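Local coordinates for protein N6 adenine specific DNA methylase (Encephalitozoon cuniculi, PDB 3Q87) that methylates the translation termination factor eRF1 with S-adenosylmethionine, as the Mtq2 catalytic subunit of a complex with its activator Trm112, at residues B[1-6]-B[32-37]; B[10-15]-B[149-154]. All coordinates share one frame; numbering follows the deposited sequence.

Interaction 1 of 2, residues B[1-6]-B[32-37]; sequences MDWYEP and TSTGVI. With SAM (S-adenosylmethionine), chain D.
Y4 and S33 meet through a short hydrogen bond: S33 OG donates to Y4 O over 2.6 Å, in the carbonyl plane and on a lone pair. Y4 CB lies 4.0 Å from S33 OG. Further out, CG and CD2 lie against SAM SD, CG at 3.4 Å; CD1, CE1, CE2 and CZ lie against the methyl CE, 3.5 Å above the ring plane over its centre, and SAM O comes to the ring edge in its plane. At the tip, OH is hydrogen-bonded to D9, which helps fix the ring. The aromatic face would probably favour the positively charged sulfonium. With CG anti to the backbone N (chi1 -165°), the ring leaves the 32-37 loop and turns to the ligand. One water ties the corner together: it accepts from Y4 N, donates to S33 OG and bonds to SAM O3' at 2.8 Å.

T34 CG2 sits over a face of the W3 indole, a CH-pi contact 3.4 Å from the five-membered ring's centroid. T34 OG1 takes the place between backbone N and carbonyl carbon (chi1 55°), leaving CG2 to face the ring. P6 CG touches V36 CB at 3.9 Å.

The T32–G35 turn is type II', closed by G35 N to T32 O. It belongs to the glycine-containing loop after the first strand that cradles the cofactor in class I methyltransferases. That loop joins strand 26-30 to helix 36-41; T32 packs on strand 46-51, W3 and S33 lean on A56 of helix 54-58, and P6 and V36 rest on helix 8-20.

Interaction 2 of 2, residues B[10-15]-B[149-154]; sequences TYTLMD and RKILGE. With SAM (S-adenosylmethionine), chain D.
At T12 the helix 8-20 passes the end of strand 142-150 with the CA atoms of T12 and R149 7.4 Å apart, a gap spanned mainly by the side chain of R149. R149 reaches D15, three residues on, and forms a salt bridge with it end-on, NH1 and NH2 each donating to the single oxygen D15 OD2, both at 3.1 Å, with that oxygen only 3° out of the guanidinium plane. The carboxylate is turned 59° from that plane. NH2 uses the anti lone pair of OD2, whereas NH1 comes to the anti side from well out of the carboxylate plane. R149 runs extended from the strand until CD, then bends at chi3 (-73°), which brings the guanidinium over T12, whose CA lies over one of its faces.

These two segments join the first helix to the hairpin of strands 142-150 and 155-162, the antiparallel end of the 3-2-1-4-5-7-6 sheet that marks the class I, Rossmann-like methyltransferases. The hairpin turn is held by I151 N to E154 O at 2.8 Å.

The T12 and R149 side chains run alongside in opposite senses, T12 CG2 packing 3.3 Å from R149 CD. On its other branch, T12 OG1 bonds back to D9 O within the helix, so the methyl is the part that meets the hairpin. I151 CG2 adds a looser touch on the same methyl at 4.1 Å. K147 and R19 bring further positive charge close to R149 NH2, which the D15 carboxylate would probably help to offset. T12 also packs on V156 and I158 of strand 155-162.

In the fold
Helix 8-20 relates the two contacts: segment 1-6 leads into it and 10-15 lies on it. Interaction 1 is partly buried and belongs to the parallel half of the sheet, where ligand, water and loop atoms share polar bonds and the apolar touches are few. Interaction 2 lies at the surface by the antiparallel hairpin, and its chemistry is a salt bridge beside a small apolar contact. The two meet where I37 packs on L13 and M14, and where P6 touches Y11, so helices 36-41 and 8-20 lie against each other between them. Both reach S-adenosylmethionine, but interaction 1 lines its pocket with four residues and interaction 2 with T10 alone.

Interaction 1 of 2, residues B[1-6]-B[32-37]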
ATOM      1  N   MET B   1      20.357  13.306   1.810  1.00 34.89           N
ATOM      2  CA  MET B   1      19.173  13.546   0.995  1.00 37.90           C
ATOM      3  C   MET B   1      17.940  13.442   1.887  1.00 27.76           C
ATOM      4  O   MET B   1      17.899  12.620   2.802  1.00 32.22           O
ATOM      5  CB  MET B   1      19.090  12.505  -0.123  1.00 35.79           C
ATOM      6  CG  MET B   1      18.952  11.087   0.436  1.00 45.98           C
ATOM      7  SD  MET B   1      19.189   9.743  -0.741  1.00 55.44           S
ATOM      8  CE  MET B   1      20.158   8.639   0.287  1.00 62.86           C
ATOM      9  N   ASP B   2      16.937  14.265   1.618  1.00 21.13           N
ATOM     10  CA  ASP B   2      15.721  14.255   2.421  1.00 20.78           C
ATOM     11  C   ASP B   2      14.854  13.054   2.052  1.00 23.21           C
ATOM     12  O   ASP B   2      14.122  12.526   2.885  1.00 18.35           O
ATOM     13  CB  ASP B   2      14.940  15.554   2.220  1.00 29.87           C
ATOM     14  CG  ASP B   2      15.569  16.738   2.950  1.00 51.25           C
ATOM     15  OD1 ASP B   2      15.616  17.846   2.368  1.00 55.53           O
ATOM     16  OD2 ASP B   2      16.016  16.563   4.104  1.00 54.62           O
ATOM     17  N   TRP B   3      14.932  12.634   0.792  1.00 19.29           N
ATOM     18  CA  TRP B   3      14.209  11.451   0.337  1.00 18.85           C
ATOM     19  C   TRP B   3      14.908  10.877  -0.888  1.00 17.83           C
ATOM     20  O   TRP B   3      15.715  11.546  -1.517  1.00 18.83           O
ATOM     21  CB  TRP B   3      12.737  11.770   0.046  1.00 15.42           C
ATOM     22  CG  TRP B   3      12.530  12.781  -1.079  1.00 18.52           C
ATOM     23  CD1 TRP B   3      12.735  12.577  -2.414  1.00 14.92           C
ATOM     24  CD2 TRP B   3      12.056  14.130  -0.950  1.00 16.71           C
ATOM     25  NE1 TRP B   3      12.425  13.714  -3.123  1.00 18.60           N
ATOM     26  CE2 TRP B   3      12.008  14.681  -2.247  1.00 21.85           C
ATOM     27  CE3 TRP B   3      11.664  14.919   0.132  1.00 19.23           C
ATOM     28  CZ2 TRP B   3      11.597  15.991  -2.484  1.00 21.35           C
ATOM     29  CZ3 TRP B   3      11.250  16.214  -0.106  1.00 17.66           C
ATOM     30  CH2 TRP B   3      11.218  16.739  -1.402  1.00 20.76           C
ATOM     31  N   TYR B   4      14.609   9.634  -1.218  1.00 13.69           N
ATOM     32  CA  TYR B   4      15.247   8.989  -2.356  1.00 19.23           C
ATOM     33  C   TYR B   4      14.653   9.510  -3.660  1.00 17.09           C
ATOM     34  O   TYR B   4      13.440   9.476  -3.846  1.00 18.61           O
ATOM     35  CB  TYR B   4      15.066   7.473  -2.273  1.00 23.11           C
ATOM     36  CG  TYR B   4      15.983   6.713  -3.199  1.00 20.71           C
ATOM     37  CD1 TYR B   4      17.274   6.375  -2.795  1.00 22.43           C
ATOM     38  CD2 TYR B   4      15.572   6.337  -4.467  1.00 18.94           C
ATOM     39  CE1 TYR B   4      18.126   5.686  -3.625  1.00 24.68           C
ATOM     40  CE2 TYR B   4      16.428   5.640  -5.317  1.00 28.19           C
ATOM     41  CZ  TYR B   4      17.708   5.317  -4.886  1.00 25.14           C
ATOM     42  OH  TYR B   4      18.578   4.617  -5.703  1.00 31.61           O
ATOM     43  N   GLU B   5      15.506   9.980  -4.564  1.00 16.44           N
ATOM     44  CA  GLU B   5      15.034  10.578  -5.806  1.00 23.24           C
ATOM     45  C   GLU B   5      15.131   9.563  -6.944  1.00 17.09           C
ATOM     46  O   GLU B   5      15.955   8.661  -6.884  1.00 18.65           O
ATOM     47  CB  GLU B   5      15.872  11.818  -6.120  1.00 23.28           C
ATOM     48  CG  GLU B   5      15.744  12.905  -5.079  1.00 21.26           C
ATOM     49  CD  GLU B   5      16.839  13.961  -5.188  1.00 30.72           C
ATOM     50  OE1 GLU B   5      17.544  14.005  -6.224  1.00 30.32           O
ATOM     51  OE2 GLU B   5      16.993  14.748  -4.226  1.00 41.51           O
ATOM     52  N   PRO B   6      14.280   9.702  -7.977  1.00 21.78           N
ATOM     53  CA  PRO B   6      14.293   8.744  -9.091  1.00 25.22           C
ATOM     54  C   PRO B   6      15.679   8.637  -9.735  1.00 25.23           C
ATOM     55  O   PRO B   6      16.262   9.667 -10.048  1.00 19.62           O
ATOM     56  CB  PRO B   6      13.299   9.351 -10.082  1.00 29.59           C
ATOM     57  CG  PRO B   6      12.377  10.181  -9.221  1.00 26.19           C
ATOM     58  CD  PRO B   6      13.248  10.744  -8.150  1.00 21.90           C
ATOM     59  N   THR B  32       7.458   4.029  -1.678  1.00 15.31           N
ATOM     60  CA  THR B  32       7.039   4.847  -2.797  1.00 15.37           C
ATOM     61  C   THR B  32       7.897   6.082  -2.944  1.00 15.91           C
ATOM     62  O   THR B  32       7.989   6.640  -4.033  1.00 13.95           O
ATOM     63  CB  THR B  32       5.562   5.295  -2.648  1.00 13.20           C
ATOM     64  OG1 THR B  32       5.185   6.084  -3.773  1.00 17.27           O
ATOM     65  CG2 THR B  32       5.368   6.100  -1.381  1.00 10.56           C
ATOM     66  N   SER B  33       8.517   6.509  -1.846  1.00 12.06           N
ATOM     67  CA  SER B  33       9.236   7.788  -1.820  1.00 13.47           C
ATOM     68  C   SER B  33       8.317   8.934  -2.287  1.00 17.64           C
ATOM     69  O   SER B  33       7.261   9.148  -1.683  1.00 15.20           O
ATOM     70  CB  SER B  33      10.523   7.720  -2.629  1.00 12.29           C
ATOM     71  OG  SER B  33      11.326   8.870  -2.393  1.00 12.11           O
ATOM     72  N   THR B  34       8.685   9.661  -3.342  1.00 14.84           N
ATOM     73  CA  THR B  34       7.795  10.721  -3.861  1.00 15.70           C
ATOM     74  C   THR B  34       6.851  10.285  -5.005  1.00 17.85           C
ATOM     75  O   THR B  34       6.165  11.121  -5.616  1.00 15.15           O
ATOM     76  CB  THR B  34       8.571  12.023  -4.275  1.00 16.33           C
ATOM     77  OG1 THR B  34       9.591  11.701  -5.223  1.00 15.88           O
ATOM     78  CG2 THR B  34       9.206  12.698  -3.060  1.00 15.77           C
ATOM     79  N   GLY B  35       6.824   8.987  -5.296  1.00 17.95           N
ATOM     80  CA  GLY B  35       5.741   8.413  -6.085  1.00 16.34           C
ATOM     81  C   GLY B  35       5.917   8.340  -7.587  1.00 16.90           C
ATOM     82  O   GLY B  35       4.933   8.240  -8.318  1.00 18.24           O
ATOM     83  N   VAL B  36       7.160   8.373  -8.060  1.00 14.07           N
ATOM     84  CA  VAL B  36       7.407   8.238  -9.494  1.00 18.62           C
ATOM     85  C   VAL B  36       6.814   6.933 -10.044  1.00 19.34           C
ATOM     86  O   VAL B  36       6.216   6.918 -11.111  1.00 17.32           O
ATOM     87  CB  VAL B  36       8.924   8.391  -9.849  1.00 19.88           C
ATOM     88  CG1 VAL B  36       9.731   7.138  -9.438  1.00 21.87           C
ATOM     89  CG2 VAL B  36       9.104   8.723 -11.309  1.00 23.42           C
ATOM     90  N   ILE B  37       6.949   5.837  -9.307  1.00 17.85           N
ATOM     91  CA  ILE B  37       6.376   4.576  -9.776  1.00 16.75           C
ATOM     92  C   ILE B  37       4.840   4.533  -9.625  1.00 16.32           C
ATOM     93  O   ILE B  37       4.123   4.036 -10.513  1.00 16.73           O
ATOM     94  CB  ILE B  37       7.043   3.374  -9.089  1.00 18.92           C
ATOM     95  CG1 ILE B  37       8.539   3.353  -9.414  1.00 18.42           C
ATOM     96  CG2 ILE B  37       6.399   2.080  -9.548  1.00 18.95           C
ATOM     97  CD1 ILE B  37       9.296   2.204  -8.726  1.00 22.52           C
TER
HETATM   98  N   SAM D 300      10.268   3.859  -5.105  1.00 24.16           N
HETATM   99  CA  SAM D 300      11.347   4.855  -5.116  1.00 24.35           C
HETATM  100  C   SAM D 300      12.138   4.724  -6.426  1.00 31.30           C
HETATM  101  O   SAM D 300      12.803   5.655  -6.880  1.00 28.36           O
HETATM  102  OXT SAM D 300      12.128   3.676  -7.069  1.00 27.94           O
HETATM  103  CB  SAM D 300      12.260   4.836  -3.859  1.00 18.18           C
HETATM  104  CG  SAM D 300      13.236   3.665  -3.579  1.00 28.11           C
HETATM  105  SD  SAM D 300      14.447   3.858  -2.198  1.00 40.34           S
HETATM  106  CE  SAM D 300      15.862   2.895  -2.772  1.00 25.44           C
HETATM  107  C5' SAM D 300      13.801   2.762  -0.910  1.00 23.67           C
HETATM  108  C4' SAM D 300      12.592   3.417  -0.262  1.00 20.12           C
HETATM  109  O4' SAM D 300      12.107   2.591   0.784  1.00 19.48           O
HETATM  110  C3' SAM D 300      12.909   4.774   0.349  1.00 19.64           C
HETATM  111  O3' SAM D 300      11.920   5.689  -0.067  1.00 19.58           O
HETATM  112  C2' SAM D 300      12.810   4.553   1.845  1.00 19.77           C
HETATM  113  O2' SAM D 300      12.327   5.668   2.560  1.00 18.97           O
HETATM  114  C1' SAM D 300      11.827   3.407   1.905  1.00 15.29           C
HETATM  115  N9  SAM D 300      11.987   2.562   3.079  1.00 16.38           N
HETATM  116  C8  SAM D 300      13.123   2.275   3.800  1.00 17.50           C
HETATM  117  N7  SAM D 300      12.773   1.430   4.795  1.00 16.50           N
HETATM  118  C5  SAM D 300      11.433   1.178   4.695  1.00 22.65           C
HETATM  119  C6  SAM D 300      10.552   0.395   5.420  1.00 14.73           C
HETATM  120  N6  SAM D 300      10.996  -0.307   6.458  1.00 17.87           N
HETATM  121  N1  SAM D 300       9.216   0.342   5.061  1.00 17.06           N
HETATM  122  C2  SAM D 300       8.737   1.061   3.978  1.00 16.13           C
HETATM  123  N3  SAM D 300       9.622   1.838   3.256  1.00 16.97           N
HETATM  124  C4  SAM D 300      10.932   1.891   3.616  1.00 16.45           C
HETATM  125  O   HOH W   1      12.506   8.353   0.440  1.00 16.48           O

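Interaction 2 of 2, residues B[10-15]-B[149-154]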
ATOM      1  N   THR B  10      15.449   3.072 -10.372  1.00 19.52           N
ATOM      2  CA  THR B  10      13.993   3.174 -10.429  1.00 18.75           C
ATOM      3  C   THR B  10      13.503   3.006 -11.873  1.00 21.37           C
ATOM      4  O   THR B  10      12.545   2.301 -12.123  1.00 17.37           O
ATOM      5  CB  THR B  10      13.426   4.484  -9.803  1.00 23.85           C
ATOM      6  OG1 THR B  10      12.850   5.310 -10.819  1.00 45.33           O
ATOM      7  CG2 THR B  10      14.478   5.261  -9.057  1.00 13.35           C
ATOM      8  N   TYR B  11      14.180   3.630 -12.827  1.00 18.24           N
ATOM      9  CA  TYR B  11      13.724   3.529 -14.213  1.00 28.44           C
ATOM     10  C   TYR B  11      13.824   2.123 -14.827  1.00 22.36           C
ATOM     11  O   TYR B  11      13.059   1.786 -15.722  1.00 24.62           O
ATOM     12  CB  TYR B  11      14.400   4.589 -15.088  1.00 29.61           C
ATOM     13  CG  TYR B  11      13.974   5.979 -14.689  1.00 28.70           C
ATOM     14  CD1 TYR B  11      12.632   6.338 -14.706  1.00 40.48           C
ATOM     15  CD2 TYR B  11      14.898   6.923 -14.272  1.00 33.01           C
ATOM     16  CE1 TYR B  11      12.221   7.610 -14.340  1.00 37.80           C
ATOM     17  CE2 TYR B  11      14.495   8.194 -13.891  1.00 32.83           C
ATOM     18  CZ  TYR B  11      13.157   8.530 -13.934  1.00 36.45           C
ATOM     19  OH  TYR B  11      12.742   9.793 -13.566  1.00 53.21           O
ATOM     20  N   THR B  12      14.746   1.298 -14.351  1.00 19.14           N
ATOM     21  CA  THR B  12      14.768  -0.082 -14.826  1.00 20.75           C
ATOM     22  C   THR B  12      13.578  -0.881 -14.254  1.00 23.09           C
ATOM     23  O   THR B  12      13.005  -1.724 -14.939  1.00 24.43           O
ATOM     24  CB  THR B  12      16.107  -0.812 -14.529  1.00 23.94           C
ATOM     25  OG1 THR B  12      16.063  -1.400 -13.230  1.00 47.63           O
ATOM     26  CG2 THR B  12      17.278   0.144 -14.602  1.00 26.26           C
ATOM     27  N   LEU B  13      13.204  -0.614 -13.005  1.00 26.69           N
ATOM     28  CA  LEU B  13      11.994  -1.219 -12.452  1.00 23.60           C
ATOM     29  C   LEU B  13      10.783  -0.752 -13.263  1.00 23.28           C
ATOM     30  O   LEU B  13       9.973  -1.560 -13.714  1.00 20.52           O
ATOM     31  CB  LEU B  13      11.844  -0.905 -10.948  1.00 11.68           C
ATOM     32  CG  LEU B  13      10.620  -1.460 -10.195  1.00 20.10           C
ATOM     33  CD1 LEU B  13      10.410  -2.935 -10.476  1.00 23.20           C
ATOM     34  CD2 LEU B  13      10.705  -1.209  -8.666  1.00 15.65           C
ATOM     35  N   MET B  14      10.687   0.554 -13.489  1.00 18.93           N
ATOM     36  CA  MET B  14       9.575   1.097 -14.253  1.00 23.82           C
ATOM     37  C   MET B  14       9.495   0.506 -15.662  1.00 29.61           C
ATOM     38  O   MET B  14       8.405   0.188 -16.143  1.00 25.94           O
ATOM     39  CB  MET B  14       9.663   2.620 -14.318  1.00 24.27           C
ATOM     40  CG  MET B  14       9.472   3.271 -12.956  1.00 29.21           C
ATOM     41  SD  MET B  14       9.559   5.084 -12.966  1.00 33.68           S
ATOM     42  CE  MET B  14       8.029   5.529 -13.804  1.00 27.99           C
ATOM     43  N   ASP B  15      10.643   0.364 -16.320  1.00 23.30           N
ATOM     44  CA  ASP B  15      10.673  -0.205 -17.664  1.00 25.29           C
ATOM     45  C   ASP B  15      10.143  -1.635 -17.657  1.00 23.45           C
ATOM     46  O   ASP B  15       9.337  -2.003 -18.509  1.00 25.01           O
ATOM     47  CB  ASP B  15      12.087  -0.170 -18.265  1.00 34.05           C
ATOM     48  CG  ASP B  15      12.485   1.214 -18.774  1.00 41.13           C
ATOM     49  OD1 ASP B  15      11.626   2.129 -18.819  1.00 48.61           O
ATOM     50  OD2 ASP B  15      13.670   1.387 -19.131  1.00 46.51           O
ATOM     51  N   ARG B 149      20.359  -5.199 -15.774  1.00 33.19           N
ATOM     52  CA  ARG B 149      20.808  -3.967 -16.402  1.00 37.37           C
ATOM     53  C   ARG B 149      21.933  -3.349 -15.590  1.00 36.90           C
ATOM     54  O   ARG B 149      21.808  -3.150 -14.379  1.00 38.62           O
ATOM     55  CB  ARG B 149      19.641  -2.989 -16.560  1.00 34.18           C
ATOM     56  CG  ARG B 149      19.971  -1.743 -17.366  1.00 34.29           C
ATOM     57  CD  ARG B 149      18.815  -0.766 -17.377  1.00 34.53           C
ATOM     58  NE  ARG B 149      17.707  -1.224 -18.217  1.00 42.61           N
ATOM     59  CZ  ARG B 149      16.586  -0.535 -18.432  1.00 39.00           C
ATOM     60  NH1 ARG B 149      16.404   0.648 -17.863  1.00 38.65           N
ATOM     61  NH2 ARG B 149      15.638  -1.032 -19.217  1.00 41.07           N
ATOM     62  N   LYS B 150      23.048  -3.078 -16.258  1.00 38.66           N
ATOM     63  CA  LYS B 150      24.156  -2.369 -15.631  1.00 32.99           C
ATOM     64  C   LYS B 150      23.835  -0.886 -15.673  1.00 35.53           C
ATOM     65  O   LYS B 150      23.439  -0.366 -16.714  1.00 36.06           O
ATOM     66  CB  LYS B 150      25.472  -2.637 -16.380  1.00 49.70           C
ATOM     67  CG  LYS B 150      26.678  -1.863 -15.836  1.00 40.36           C
ATOM     68  CD  LYS B 150      27.359  -2.616 -14.702  1.00 44.03           C
ATOM     69  CE  LYS B 150      28.079  -1.675 -13.735  1.00 46.07           C
ATOM     70  NZ  LYS B 150      28.510  -2.389 -12.489  1.00 49.69           N
ATOM     71  N   ILE B 151      23.992  -0.212 -14.540  1.00 38.67           N
ATOM     72  CA  ILE B 151      23.773   1.228 -14.468  1.00 38.44           C
ATOM     73  C   ILE B 151      25.020   1.832 -13.841  1.00 32.68           C
ATOM     74  O   ILE B 151      25.954   1.100 -13.515  1.00 28.77           O
ATOM     75  CB  ILE B 151      22.523   1.574 -13.618  1.00 32.17           C
ATOM     76  CG1 ILE B 151      22.795   1.311 -12.137  1.00 39.29           C
ATOM     77  CG2 ILE B 151      21.319   0.760 -14.071  1.00 28.16           C
ATOM     78  CD1 ILE B 151      21.620   1.616 -11.229  1.00 32.09           C
ATOM     79  N   LEU B 152      25.041   3.155 -13.682  1.00 31.48           N
ATOM     80  CA  LEU B 152      26.151   3.831 -13.002  1.00 36.07           C
ATOM     81  C   LEU B 152      26.336   3.323 -11.580  1.00 43.04           C
ATOM     82  O   LEU B 152      25.543   3.646 -10.693  1.00 47.30           O
ATOM     83  CB  LEU B 152      25.902   5.338 -12.942  1.00 27.42           C
ATOM     84  CG  LEU B 152      26.041   6.079 -14.261  1.00 33.85           C
ATOM     85  CD1 LEU B 152      25.504   7.479 -14.106  1.00 30.20           C
ATOM     86  CD2 LEU B 152      27.501   6.086 -14.709  1.00 34.81           C
ATOM     87  N   GLY B 153      27.378   2.536 -11.349  1.00 44.80           N
ATOM     88  CA  GLY B 153      27.654   2.081 -10.000  1.00 49.10           C
ATOM     89  C   GLY B 153      27.526   0.589  -9.797  1.00 45.61           C
ATOM     90  O   GLY B 153      28.393  -0.020  -9.186  1.00 53.35           O
ATOM     91  N   GLU B 154      26.448  -0.012 -10.293  1.00 50.54           N
ATOM     92  CA  GLU B 154      26.277  -1.459 -10.142  1.00 49.04           C
ATOM     93  C   GLU B 154      25.346  -2.063 -11.180  1.00 32.25           C
ATOM     94  O   GLU B 154      24.985  -1.420 -12.164  1.00 34.70           O
ATOM     95  CB  GLU B 154      25.806  -1.818  -8.721  1.00 50.88           C
ATOM     96  CG  GLU B 154      26.008  -3.299  -8.347  1.00 42.46           C
ATOM     97  CD  GLU B 154      26.380  -3.493  -6.885  1.00 41.97           C
ATOM     98  OE1 GLU B 154      26.776  -2.501  -6.231  1.00 63.67           O
ATOM     99  OE2 GLU B 154      26.290  -4.634  -6.387  1.00 40.66           O
TER
HETATM  100  N   SAM D 300      10.268   3.859  -5.105  1.00 24.16           N
HETATM  101  CA  SAM D 300      11.347   4.855  -5.116  1.00 24.35           C
HETATM  102  C   SAM D 300      12.138   4.724  -6.426  1.00 31.30           C
HETATM  103  O   SAM D 300      12.803   5.655  -6.880  1.00 28.36           O
HETATM  104  OXT SAM D 300      12.128   3.676  -7.069  1.00 27.94           O
HETATM  105  CB  SAM D 300      12.260   4.836  -3.859  1.00 18.18           C
HETATM  106  CG  SAM D 300      13.236   3.665  -3.579  1.00 28.11           C
HETATM  107  SD  SAM D 300      14.447   3.858  -2.198  1.00 40.34           S
HETATM  108  CE  SAM D 300      15.862   2.895  -2.772  1.00 25.44           C
HETATM  109  C5' SAM D 300      13.801   2.762  -0.910  1.00 23.67           C
HETATM  110  C4' SAM D 300      12.592   3.417  -0.262  1.00 20.12           C
HETATM  111  O4' SAM D 300      12.107   2.591   0.784  1.00 19.48           O
HETATM  112  C3' SAM D 300      12.909   4.774   0.349  1.00 19.64           C
HETATM  113  O3' SAM D 300      11.920   5.689  -0.067  1.00 19.58           O
HETATM  114  C2' SAM D 300      12.810   4.553   1.845  1.00 19.77           C
HETATM  115  O2' SAM D 300      12.327   5.668   2.560  1.00 18.97           O
HETATM  116  C1' SAM D 300      11.827   3.407   1.905  1.00 15.29           C
HETATM  117  N9  SAM D 300      11.987   2.562   3.079  1.00 16.38           N
HETATM  118  C8  SAM D 300      13.123   2.275   3.800  1.00 17.50           C
HETATM  119  N7  SAM D 300      12.773   1.430   4.795  1.00 16.50           N
HETATM  120  C5  SAM D 300      11.433   1.178   4.695  1.00 22.65           C
HETATM  121  C6  SAM D 300      10.552   0.395   5.420  1.00 14.73           C
HETATM  122  N6  SAM D 300      10.996  -0.307   6.458  1.00 17.87           N
HETATM  123  N1  SAM D 300       9.216   0.342   5.061  1.00 17.06           N
HETATM  124  C2  SAM D 300       8.737   1.061   3.978  1.00 16.13           C
HETATM  125  N3  SAM D 300       9.622   1.838   3.256  1.00 16.97           N
HETATM  126  C4  SAM D 300      10.932   1.891   3.616  1.00 16.45           C